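PDB 6WPX: BlEst2 from Bacillus licheniformis, which probably hydrolyses ester bonds as a lipase or esterase of the alpha/beta-hydrolase type, here in a propeptide form with its autoinhibitory C-terminal domain. Local coordinates for residues L129-T143 with T191-L205. Residues are numbered along the deposited sequence; the frame is centred on the assembly and turned at random.
Sequences LIHHNAYHYVERVIT and TDNHPNRLKTKYFTL
V141 and T143 trade backbone hydrogen bonds with K201, F203 and L205 in a parallel ladder: V141 N to K201 O, F203 N to V141 O, T143 N to F203 O and L205 N to T143 O, the last at 2.8 Å. On one face of this strand pair, CB of V141 lies 3.7 Å from CD1 of the Y202 ring; on the other, I142 CG1 packs on F203 CB. I130 is buried and loses more surface to the other segment than any other residue of the contact. Its CD1 fits among T191 CG2, the backbone of R197 and Y202 OH, a buried hydroxyl without a polar partner. With CG2 anti to the backbone N (chi1 -68° for CG1), that methyl sits over the H194 ring face, 3.8 Å from the centroid, in a CH-pi contact. N196 ties the last turn of helix 121-131 to the loop after it: its ND2 donates in its own amide plane to I130 O at 3.0 Å (167°) and, more bent, to N133 OD1. H131 NE2 reaches T191 OG1 within its ring plane at 2.8 Å; that hydroxyl also bonds F187 O. Toward solvent the fit loosens. Exposed K199 stretches across one face of Y135, CD 3.7 Å from the ring centroid, and its NZ bonds N196 OD1 at 3.0 Å but Y135 OH only weakly. Nearby, a water bridges E139 O and K199 O. The contact thus joins the C-terminal end of helix 121-131 and the loop after it to the chain leading into strand 201-205, while strand 138-144 runs between 113-118 and 201-205 in the mixed alpha/beta-hydrolase sheet, with 245-246 beyond.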
ATOM      1  N   LEU A 129      12.461  -3.567  17.628  1.00 25.78           N
ATOM      2  CA  LEU A 129      13.895  -3.835  17.772  1.00 26.90           C
ATOM      3  C   LEU A 129      14.781  -2.610  17.849  1.00 30.52           C
ATOM      4  O   LEU A 129      15.658  -2.551  18.702  1.00 29.16           O
ATOM      5  CB  LEU A 129      14.358  -4.748  16.639  1.00 26.58           C
ATOM      6  CG  LEU A 129      14.273  -6.245  16.937  1.00 33.19           C
ATOM      7  CD1 LEU A 129      12.863  -6.714  17.049  1.00 33.17           C
ATOM      8  CD2 LEU A 129      14.917  -7.018  15.859  1.00 37.03           C
ATOM      9  N   ILE A 130      14.579  -1.655  16.931  1.00 26.99           N
ATOM     10  CA  ILE A 130      15.438  -0.486  16.834  1.00 28.50           C
ATOM     11  C   ILE A 130      15.046   0.638  17.807  1.00 31.86           C
ATOM     12  O   ILE A 130      15.891   1.107  18.554  1.00 31.77           O
ATOM     13  CB  ILE A 130      15.496  -0.031  15.348  1.00 30.54           C
ATOM     14  CG1 ILE A 130      16.265  -1.099  14.504  1.00 29.69           C
ATOM     15  CG2 ILE A 130      16.100   1.393  15.212  1.00 31.46           C
ATOM     16  CD1 ILE A 130      16.082  -1.078  13.009  1.00 28.02           C
ATOM     17  N   HIS A 131      13.795   1.071  17.792  1.00 29.78           N
ATOM     18  CA  HIS A 131      13.340   2.191  18.610  1.00 30.56           C
ATOM     19  C   HIS A 131      12.855   1.779  20.014  1.00 36.14           C
ATOM     20  O   HIS A 131      12.709   2.640  20.879  1.00 36.92           O
ATOM     21  CB  HIS A 131      12.285   3.003  17.844  1.00 30.54           C
ATOM     22  CG  HIS A 131      12.776   3.472  16.506  1.00 32.62           C
ATOM     23  ND1 HIS A 131      13.820   4.374  16.394  1.00 34.97           N
ATOM     24  CD2 HIS A 131      12.368   3.125  15.266  1.00 32.43           C
ATOM     25  CE1 HIS A 131      13.988   4.579  15.100  1.00 33.36           C
ATOM     26  NE2 HIS A 131      13.139   3.850  14.380  1.00 32.18           N
ATOM     27  N   HIS A 132      12.647   0.472  20.261  1.00 32.88           N
ATOM     28  CA  HIS A 132      12.197   0.022  21.589  1.00 32.16           C
ATOM     29  C   HIS A 132      13.101  -1.042  22.154  1.00 36.03           C
ATOM     30  O   HIS A 132      12.698  -1.805  23.030  1.00 35.74           O
ATOM     31  CB  HIS A 132      10.717  -0.396  21.569  1.00 31.22           C
ATOM     32  CG  HIS A 132       9.826   0.741  21.214  1.00 34.51           C
ATOM     33  ND1 HIS A 132       9.490   1.002  19.898  1.00 35.29           N
ATOM     34  CD2 HIS A 132       9.310   1.709  21.999  1.00 36.29           C
ATOM     35  CE1 HIS A 132       8.760   2.106  19.933  1.00 33.75           C
ATOM     36  NE2 HIS A 132       8.610   2.550  21.176  1.00 35.24           N
ATOM     37  N   ASN A 133      14.330  -1.111  21.618  1.00 35.73           N
ATOM     38  CA  ASN A 133      15.438  -1.976  22.064  1.00 37.42           C
ATOM     39  C   ASN A 133      15.104  -3.475  22.227  1.00 39.93           C
ATOM     40  O   ASN A 133      15.719  -4.149  23.061  1.00 39.86           O
ATOM     41  CB  ASN A 133      16.025  -1.410  23.374  1.00 43.35           C
ATOM     42  CG  ASN A 133      16.349   0.054  23.278  1.00 63.36           C
ATOM     43  OD1 ASN A 133      17.157   0.475  22.451  1.00 60.03           O
ATOM     44  ND2 ASN A 133      15.667   0.865  24.064  1.00 59.15           N
ATOM     45  N   ALA A 134      14.146  -3.996  21.425  1.00 34.40           N
ATOM     46  CA  ALA A 134      13.800  -5.426  21.474  1.00 32.84           C
ATOM     47  C   ALA A 134      14.860  -6.326  20.820  1.00 32.83           C
ATOM     48  O   ALA A 134      14.742  -7.553  20.903  1.00 30.85           O
ATOM     49  CB  ALA A 134      12.439  -5.677  20.844  1.00 32.52           C
ATOM     50  N   TYR A 135      15.915  -5.734  20.200  1.00 29.46           N
ATOM     51  CA  TYR A 135      16.981  -6.520  19.543  1.00 27.33           C
ATOM     52  C   TYR A 135      17.608  -7.553  20.513  1.00 32.25           C
ATOM     53  O   TYR A 135      18.072  -8.594  20.068  1.00 30.81           O
ATOM     54  CB  TYR A 135      18.059  -5.615  18.901  1.00 28.07           C
ATOM     55  CG  TYR A 135      18.900  -4.854  19.902  1.00 31.34           C
ATOM     56  CD1 TYR A 135      20.055  -5.410  20.436  1.00 33.12           C
ATOM     57  CD2 TYR A 135      18.536  -3.581  20.319  1.00 34.09           C
ATOM     58  CE1 TYR A 135      20.801  -4.731  21.403  1.00 35.92           C
ATOM     59  CE2 TYR A 135      19.291  -2.881  21.254  1.00 36.35           C
ATOM     60  CZ  TYR A 135      20.413  -3.463  21.801  1.00 43.10           C
ATOM     61  OH  TYR A 135      21.140  -2.737  22.708  1.00 52.09           O
ATOM     62  N   HIS A 136      17.593  -7.267  21.839  1.00 29.86           N
ATOM     63  CA  HIS A 136      18.111  -8.167  22.886  1.00 29.71           C
ATOM     64  C   HIS A 136      17.450  -9.553  22.838  1.00 33.27           C
ATOM     65  O   HIS A 136      18.063 -10.539  23.241  1.00 33.03           O
ATOM     66  CB  HIS A 136      17.839  -7.552  24.284  1.00 31.24           C
ATOM     67  CG  HIS A 136      18.597  -6.286  24.561  1.00 35.02           C
ATOM     68  ND1 HIS A 136      19.975  -6.286  24.722  1.00 37.07           N
ATOM     69  CD2 HIS A 136      18.145  -5.020  24.697  1.00 36.83           C
ATOM     70  CE1 HIS A 136      20.312  -5.028  24.927  1.00 38.01           C
ATOM     71  NE2 HIS A 136      19.242  -4.230  24.920  1.00 38.05           N
ATOM     72  N   TYR A 137      16.185  -9.617  22.359  1.00 28.88           N
ATOM     73  CA  TYR A 137      15.366 -10.825  22.383  1.00 27.04           C
ATOM     74  C   TYR A 137      15.211 -11.507  21.054  1.00 27.76           C
ATOM     75  O   TYR A 137      14.587 -12.567  20.975  1.00 26.11           O
ATOM     76  CB  TYR A 137      13.982 -10.482  22.992  1.00 28.10           C
ATOM     77  CG  TYR A 137      14.079  -9.594  24.220  1.00 33.13           C
ATOM     78  CD1 TYR A 137      14.744 -10.026  25.367  1.00 36.34           C
ATOM     79  CD2 TYR A 137      13.592  -8.288  24.201  1.00 35.08           C
ATOM     80  CE1 TYR A 137      14.892  -9.196  26.477  1.00 39.32           C
ATOM     81  CE2 TYR A 137      13.735  -7.446  25.306  1.00 37.21           C
ATOM     82  CZ  TYR A 137      14.377  -7.911  26.447  1.00 43.49           C
ATOM     83  OH  TYR A 137      14.518  -7.110  27.552  1.00 43.59           O
ATOM     84  N   VAL A 138      15.753 -10.892  19.996  1.00 25.13           N
ATOM     85  CA  VAL A 138      15.558 -11.349  18.618  1.00 22.16           C
ATOM     86  C   VAL A 138      16.859 -11.590  17.908  1.00 25.47           C
ATOM     87  O   VAL A 138      17.743 -10.742  17.944  1.00 25.93           O
ATOM     88  CB  VAL A 138      14.637 -10.347  17.844  1.00 24.01           C
ATOM     89  CG1 VAL A 138      14.461 -10.745  16.368  1.00 20.74           C
ATOM     90  CG2 VAL A 138      13.279 -10.198  18.527  1.00 23.50           C
ATOM     91  N   GLU A 139      16.950 -12.730  17.204  1.00 23.81           N
ATOM     92  CA  GLU A 139      18.127 -13.122  16.432  1.00 23.96           C
ATOM     93  C   GLU A 139      18.049 -12.561  15.010  1.00 25.72           C
ATOM     94  O   GLU A 139      19.063 -12.114  14.462  1.00 27.25           O
ATOM     95  CB  GLU A 139      18.268 -14.662  16.453  1.00 25.67           C
ATOM     96  CG  GLU A 139      19.610 -15.190  15.958  1.00 39.69           C
ATOM     97  CD  GLU A 139      19.576 -15.642  14.506  1.00 53.06           C
ATOM     98  OE1 GLU A 139      18.537 -16.187  14.073  1.00 43.17           O
ATOM     99  OE2 GLU A 139      20.590 -15.446  13.800  1.00 47.91           O
ATOM    100  N   ARG A 140      16.848 -12.585  14.408  1.00 19.02           N
ATOM    101  CA  ARG A 140      16.647 -12.116  13.052  1.00 18.74           C
ATOM    102  C   ARG A 140      15.192 -11.828  12.775  1.00 19.44           C
ATOM    103  O   ARG A 140      14.302 -12.300  13.494  1.00 19.12           O
ATOM    104  CB  ARG A 140      17.226 -13.112  12.011  1.00 19.15           C
ATOM    105  CG  ARG A 140      16.495 -14.456  11.947  1.00 19.89           C
ATOM    106  CD  ARG A 140      17.135 -15.397  10.937  1.00 19.34           C
ATOM    107  NE  ARG A 140      18.523 -15.714  11.294  1.00 22.61           N
ATOM    108  CZ  ARG A 140      19.403 -16.260  10.466  1.00 29.96           C
ATOM    109  NH1 ARG A 140      19.048 -16.574   9.222  1.00 12.93           N
ATOM    110  NH2 ARG A 140      20.636 -16.517  10.877  1.00 19.32           N
ATOM    111  N   VAL A 141      14.969 -11.088  11.708  1.00 13.71           N
ATOM    112  CA  VAL A 141      13.646 -10.704  11.235  1.00 13.09           C
ATOM    113  C   VAL A 141      13.499 -11.056   9.750  1.00 18.33           C
ATOM    114  O   VAL A 141      14.314 -10.656   8.923  1.00 18.64           O
ATOM    115  CB  VAL A 141      13.375  -9.202  11.489  1.00 17.50           C
ATOM    116  CG1 VAL A 141      11.967  -8.798  11.042  1.00 15.52           C
ATOM    117  CG2 VAL A 141      13.595  -8.845  12.960  1.00 19.58           C
ATOM    118  N   ILE A 142      12.398 -11.740   9.427  1.00 16.41           N
ATOM    119  CA  ILE A 142      11.976 -12.040   8.068  1.00 15.14           C
ATOM    120  C   ILE A 142      10.639 -11.307   7.868  1.00 17.23           C
ATOM    121  O   ILE A 142       9.699 -11.507   8.621  1.00 15.51           O
ATOM    122  CB  ILE A 142      11.874 -13.557   7.826  1.00 16.72           C
ATOM    123  CG1 ILE A 142      13.239 -14.243   8.077  1.00 17.74           C
ATOM    124  CG2 ILE A 142      11.285 -13.857   6.412  1.00 14.67           C
ATOM    125  CD1 ILE A 142      13.126 -15.659   8.475  1.00 18.89           C
ATOM    126  N   THR A 143      10.574 -10.439   6.875  1.00 15.33           N
ATOM    127  CA  THR A 143       9.352  -9.696   6.581  1.00 13.16           C
ATOM    128  C   THR A 143       8.731 -10.249   5.300  1.00 16.17           C
ATOM    129  O   THR A 143       9.447 -10.516   4.344  1.00 15.64           O
ATOM    130  CB  THR A 143       9.576  -8.184   6.556  1.00 12.58           C
ATOM    131  OG1 THR A 143      10.248  -7.796   5.359  1.00 15.65           O
ATOM    132  CG2 THR A 143      10.287  -7.656   7.809  1.00 10.65           C
ATOM    133  N   THR A 191      15.369   5.328  11.037  1.00 30.91           N
ATOM    134  CA  THR A 191      15.612   3.933  11.376  1.00 28.26           C
ATOM    135  C   THR A 191      16.884   3.338  10.764  1.00 31.97           C
ATOM    136  O   THR A 191      17.637   2.655  11.456  1.00 30.69           O
ATOM    137  CB  THR A 191      14.347   3.121  10.984  1.00 31.39           C
ATOM    138  OG1 THR A 191      13.209   3.710  11.614  1.00 29.35           O
ATOM    139  CG2 THR A 191      14.420   1.640  11.359  1.00 25.15           C
ATOM    140  N   ASP A 192      17.091   3.554   9.468  1.00 29.13           N
ATOM    141  CA  ASP A 192      18.130   2.894   8.688  1.00 29.12           C
ATOM    142  C   ASP A 192      19.572   3.199   9.107  1.00 36.97           C
ATOM    143  O   ASP A 192      20.428   2.343   8.891  1.00 37.06           O
ATOM    144  CB  ASP A 192      17.910   3.139   7.189  1.00 30.01           C
ATOM    145  CG  ASP A 192      16.635   2.471   6.668  1.00 31.98           C
ATOM    146  OD1 ASP A 192      16.081   1.594   7.384  1.00 30.45           O
ATOM    147  OD2 ASP A 192      16.184   2.839   5.570  1.00 33.80           O
ATOM    148  N   ASN A 193      19.826   4.338   9.768  1.00 36.34           N
ATOM    149  CA  ASN A 193      21.153   4.700  10.249  1.00 38.22           C
ATOM    150  C   ASN A 193      21.214   4.792  11.781  1.00 42.43           C
ATOM    151  O   ASN A 193      22.183   5.326  12.329  1.00 45.21           O
ATOM    152  CB  ASN A 193      21.638   5.997   9.576  1.00 41.45           C
ATOM    153  CG  ASN A 193      22.018   5.795   8.132  1.00 60.16           C
ATOM    154  OD1 ASN A 193      22.889   4.977   7.791  1.00 51.10           O
ATOM    155  ND2 ASN A 193      21.354   6.526   7.252  1.00 49.43           N
ATOM    156  N   HIS A 194      20.179   4.268  12.468  1.00 35.08           N
ATOM    157  CA  HIS A 194      20.124   4.200  13.925  1.00 34.15           C
ATOM    158  C   HIS A 194      21.148   3.116  14.336  1.00 35.19           C
ATOM    159  O   HIS A 194      21.187   2.062  13.686  1.00 33.86           O
ATOM    160  CB  HIS A 194      18.718   3.775  14.389  1.00 32.97           C
ATOM    161  CG  HIS A 194      18.486   3.887  15.872  1.00 37.15           C
ATOM    162  ND1 HIS A 194      19.052   2.984  16.774  1.00 38.43           N
ATOM    163  CD2 HIS A 194      17.739   4.779  16.565  1.00 38.80           C
ATOM    164  CE1 HIS A 194      18.662   3.381  17.974  1.00 38.45           C
ATOM    165  NE2 HIS A 194      17.857   4.442  17.900  1.00 39.44           N
ATOM    166  N   PRO A 195      21.953   3.328  15.407  1.00 31.41           N
ATOM    167  CA  PRO A 195      22.932   2.289  15.805  1.00 32.42           C
ATOM    168  C   PRO A 195      22.330   0.894  16.044  1.00 35.25           C
ATOM    169  O   PRO A 195      22.983  -0.104  15.758  1.00 34.41           O
ATOM    170  CB  PRO A 195      23.578   2.853  17.081  1.00 35.86           C
ATOM    171  CG  PRO A 195      23.299   4.289  17.067  1.00 41.21           C
ATOM    172  CD  PRO A 195      22.044   4.527  16.269  1.00 34.73           C
ATOM    173  N   ASN A 196      21.070   0.822  16.504  1.00 32.26           N
ATOM    174  CA  ASN A 196      20.429  -0.478  16.763  1.00 31.66           C
ATOM    175  C   ASN A 196      20.134  -1.307  15.510  1.00 32.61           C
ATOM    176  O   ASN A 196      19.939  -2.507  15.627  1.00 28.64           O
ATOM    177  CB  ASN A 196      19.164  -0.317  17.613  1.00 33.07           C
ATOM    178  CG  ASN A 196      19.459  -0.086  19.078  1.00 45.99           C
ATOM    179  OD1 ASN A 196      20.586  -0.258  19.551  1.00 35.94           O
ATOM    180  ND2 ASN A 196      18.442   0.303  19.828  1.00 31.66           N
ATOM    181  N   ARG A 197      20.066  -0.666  14.327  1.00 31.65           N
ATOM    182  CA  ARG A 197      19.761  -1.331  13.059  1.00 29.49           C
ATOM    183  C   ARG A 197      20.746  -2.447  12.745  1.00 33.29           C
ATOM    184  O   ARG A 197      20.328  -3.520  12.317  1.00 31.14           O
ATOM    185  CB  ARG A 197      19.684  -0.312  11.910  1.00 29.63           C
ATOM    186  CG  ARG A 197      19.217  -0.904  10.570  1.00 30.75           C
ATOM    187  CD  ARG A 197      20.400  -1.406   9.739  1.00 31.19           C
ATOM    188  NE  ARG A 197      21.162  -0.296   9.182  1.00 40.41           N
ATOM    189  CZ  ARG A 197      22.270  -0.410   8.457  1.00 62.14           C
ATOM    190  NH1 ARG A 197      22.856   0.666   7.971  1.00 60.85           N
ATOM    191  NH2 ARG A 197      22.814  -1.603   8.239  1.00 57.28           N
ATOM    192  N   LEU A 198      22.045  -2.183  12.956  1.00 32.91           N
ATOM    193  CA  LEU A 198      23.154  -3.112  12.700  1.00 33.78           C
ATOM    194  C   LEU A 198      23.145  -4.365  13.576  1.00 34.58           C
ATOM    195  O   LEU A 198      23.824  -5.332  13.235  1.00 33.09           O
ATOM    196  CB  LEU A 198      24.492  -2.376  12.917  1.00 36.69           C
ATOM    197  CG  LEU A 198      24.835  -1.268  11.929  1.00 43.70           C
ATOM    198  CD1 LEU A 198      25.820  -0.282  12.544  1.00 46.25           C
ATOM    199  CD2 LEU A 198      25.349  -1.840  10.598  1.00 44.82           C
ATOM    200  N   LYS A 199      22.415  -4.341  14.677  1.00 31.43           N
ATOM    201  CA  LYS A 199      22.419  -5.447  15.662  1.00 32.19           C
ATOM    202  C   LYS A 199      21.519  -6.622  15.272  1.00 33.94           C
ATOM    203  O   LYS A 199      21.474  -7.580  16.035  1.00 32.06           O
ATOM    204  CB  LYS A 199      22.046  -4.895  17.034  1.00 36.72           C
ATOM    205  CG  LYS A 199      23.054  -3.900  17.579  1.00 44.29           C
ATOM    206  CD  LYS A 199      22.765  -3.497  18.979  1.00 51.48           C
ATOM    207  CE  LYS A 199      23.412  -2.183  19.353  1.00 53.60           C
ATOM    208  NZ  LYS A 199      22.965  -1.742  20.685  1.00 60.26           N
ATOM    209  N   THR A 200      20.790  -6.507  14.165  1.00 29.46           N
ATOM    210  CA  THR A 200      19.878  -7.593  13.738  1.00 27.52           C
ATOM    211  C   THR A 200      19.920  -7.787  12.222  1.00 28.73           C
ATOM    212  O   THR A 200      20.008  -6.825  11.497  1.00 26.66           O
ATOM    213  CB  THR A 200      18.430  -7.399  14.201  1.00 31.45           C
ATOM    214  OG1 THR A 200      18.316  -6.736  15.453  1.00 31.00           O
ATOM    215  CG2 THR A 200      17.647  -8.686  14.194  1.00 24.51           C
ATOM    216  N   LYS A 201      19.877  -9.042  11.810  1.00 25.88           N
ATOM    217  CA  LYS A 201      19.855  -9.371  10.380  1.00 24.81           C
ATOM    218  C   LYS A 201      18.400  -9.359   9.915  1.00 24.72           C
ATOM    219  O   LYS A 201      17.559  -9.887  10.566  1.00 24.74           O
ATOM    220  CB  LYS A 201      20.471 -10.744  10.123  1.00 28.73           C
ATOM    221  CG  LYS A 201      20.580 -11.074   8.649  1.00 43.16           C
ATOM    222  CD  LYS A 201      21.572 -10.195   7.914  1.00 54.40           C
ATOM    223  CE  LYS A 201      21.482 -10.278   6.398  1.00 55.67           C
ATOM    224  NZ  LYS A 201      20.288 -11.001   5.934  1.00 32.96           N
ATOM    225  N   TYR A 202      18.193  -8.787   8.757  1.00 21.69           N
ATOM    226  CA  TYR A 202      16.898  -8.658   8.074  1.00 19.33           C
ATOM    227  C   TYR A 202      16.860  -9.399   6.766  1.00 19.87           C
ATOM    228  O   TYR A 202      17.840  -9.407   6.016  1.00 19.30           O
ATOM    229  CB  TYR A 202      16.547  -7.182   7.809  1.00 21.21           C
ATOM    230  CG  TYR A 202      16.263  -6.422   9.076  1.00 25.06           C
ATOM    231  CD1 TYR A 202      14.982  -6.384   9.614  1.00 27.95           C
ATOM    232  CD2 TYR A 202      17.283  -5.771   9.765  1.00 26.70           C
ATOM    233  CE1 TYR A 202      14.729  -5.745  10.825  1.00 32.44           C
ATOM    234  CE2 TYR A 202      17.038  -5.109  10.963  1.00 28.29           C
ATOM    235  CZ  TYR A 202      15.759  -5.090  11.485  1.00 37.92           C
ATOM    236  OH  TYR A 202      15.516  -4.433  12.658  1.00 43.35           O
ATOM    237  N   PHE A 203      15.695 -10.001   6.495  1.00 15.43           N
ATOM    238  CA  PHE A 203      15.365 -10.708   5.259  1.00 14.22           C
ATOM    239  C   PHE A 203      14.020 -10.212   4.811  1.00 17.47           C
ATOM    240  O   PHE A 203      13.110 -10.062   5.632  1.00 17.32           O
ATOM    241  CB  PHE A 203      15.265 -12.219   5.481  1.00 14.90           C
ATOM    242  CG  PHE A 203      16.559 -12.901   5.814  1.00 16.52           C
ATOM    243  CD1 PHE A 203      17.040 -12.912   7.115  1.00 18.65           C
ATOM    244  CD2 PHE A 203      17.296 -13.551   4.826  1.00 18.26           C
ATOM    245  CE1 PHE A 203      18.240 -13.564   7.425  1.00 20.56           C
ATOM    246  CE2 PHE A 203      18.485 -14.208   5.139  1.00 21.23           C
ATOM    247  CZ  PHE A 203      18.951 -14.207   6.435  1.00 19.82           C
ATOM    248  N   THR A 204      13.866 -10.001   3.519  1.00 14.88           N
ATOM    249  CA  THR A 204      12.559  -9.576   3.008  1.00 13.97           C
ATOM    250  C   THR A 204      12.109 -10.508   1.932  1.00 15.73           C
ATOM    251  O   THR A 204      12.913 -10.966   1.119  1.00 17.71           O
ATOM    252  CB  THR A 204      12.541  -8.118   2.502  1.00 16.81           C
ATOM    253  OG1 THR A 204      13.269  -8.038   1.287  1.00 17.65           O
ATOM    254  CG2 THR A 204      13.065  -7.095   3.536  1.00 14.64           C
ATOM    255  N   LEU A 205      10.828 -10.808   1.948  1.00 11.43           N
ATOM    256  CA  LEU A 205      10.151 -11.575   0.910  1.00 11.25           C
ATOM    257  C   LEU A 205       9.114 -10.627   0.333  1.00 13.18           C
ATOM    258  O   LEU A 205       8.554  -9.792   1.056  1.00 11.37           O
ATOM    259  CB  LEU A 205       9.450 -12.832   1.449  1.00 11.18           C
ATOM    260  CG  LEU A 205      10.271 -14.134   1.391  1.00 16.83           C
ATOM    261  CD1 LEU A 205      11.434 -14.073   2.374  1.00 17.46           C
ATOM    262  CD2 LEU A 205       9.381 -15.350   1.730  1.00 16.03           C
TER
HETATM  263  O   HOH W   1      21.235 -10.767  15.827  1.00 49.03           O
HETATM  264  O   HOH W   2       8.925  -7.616   2.824  1.00 13.14           O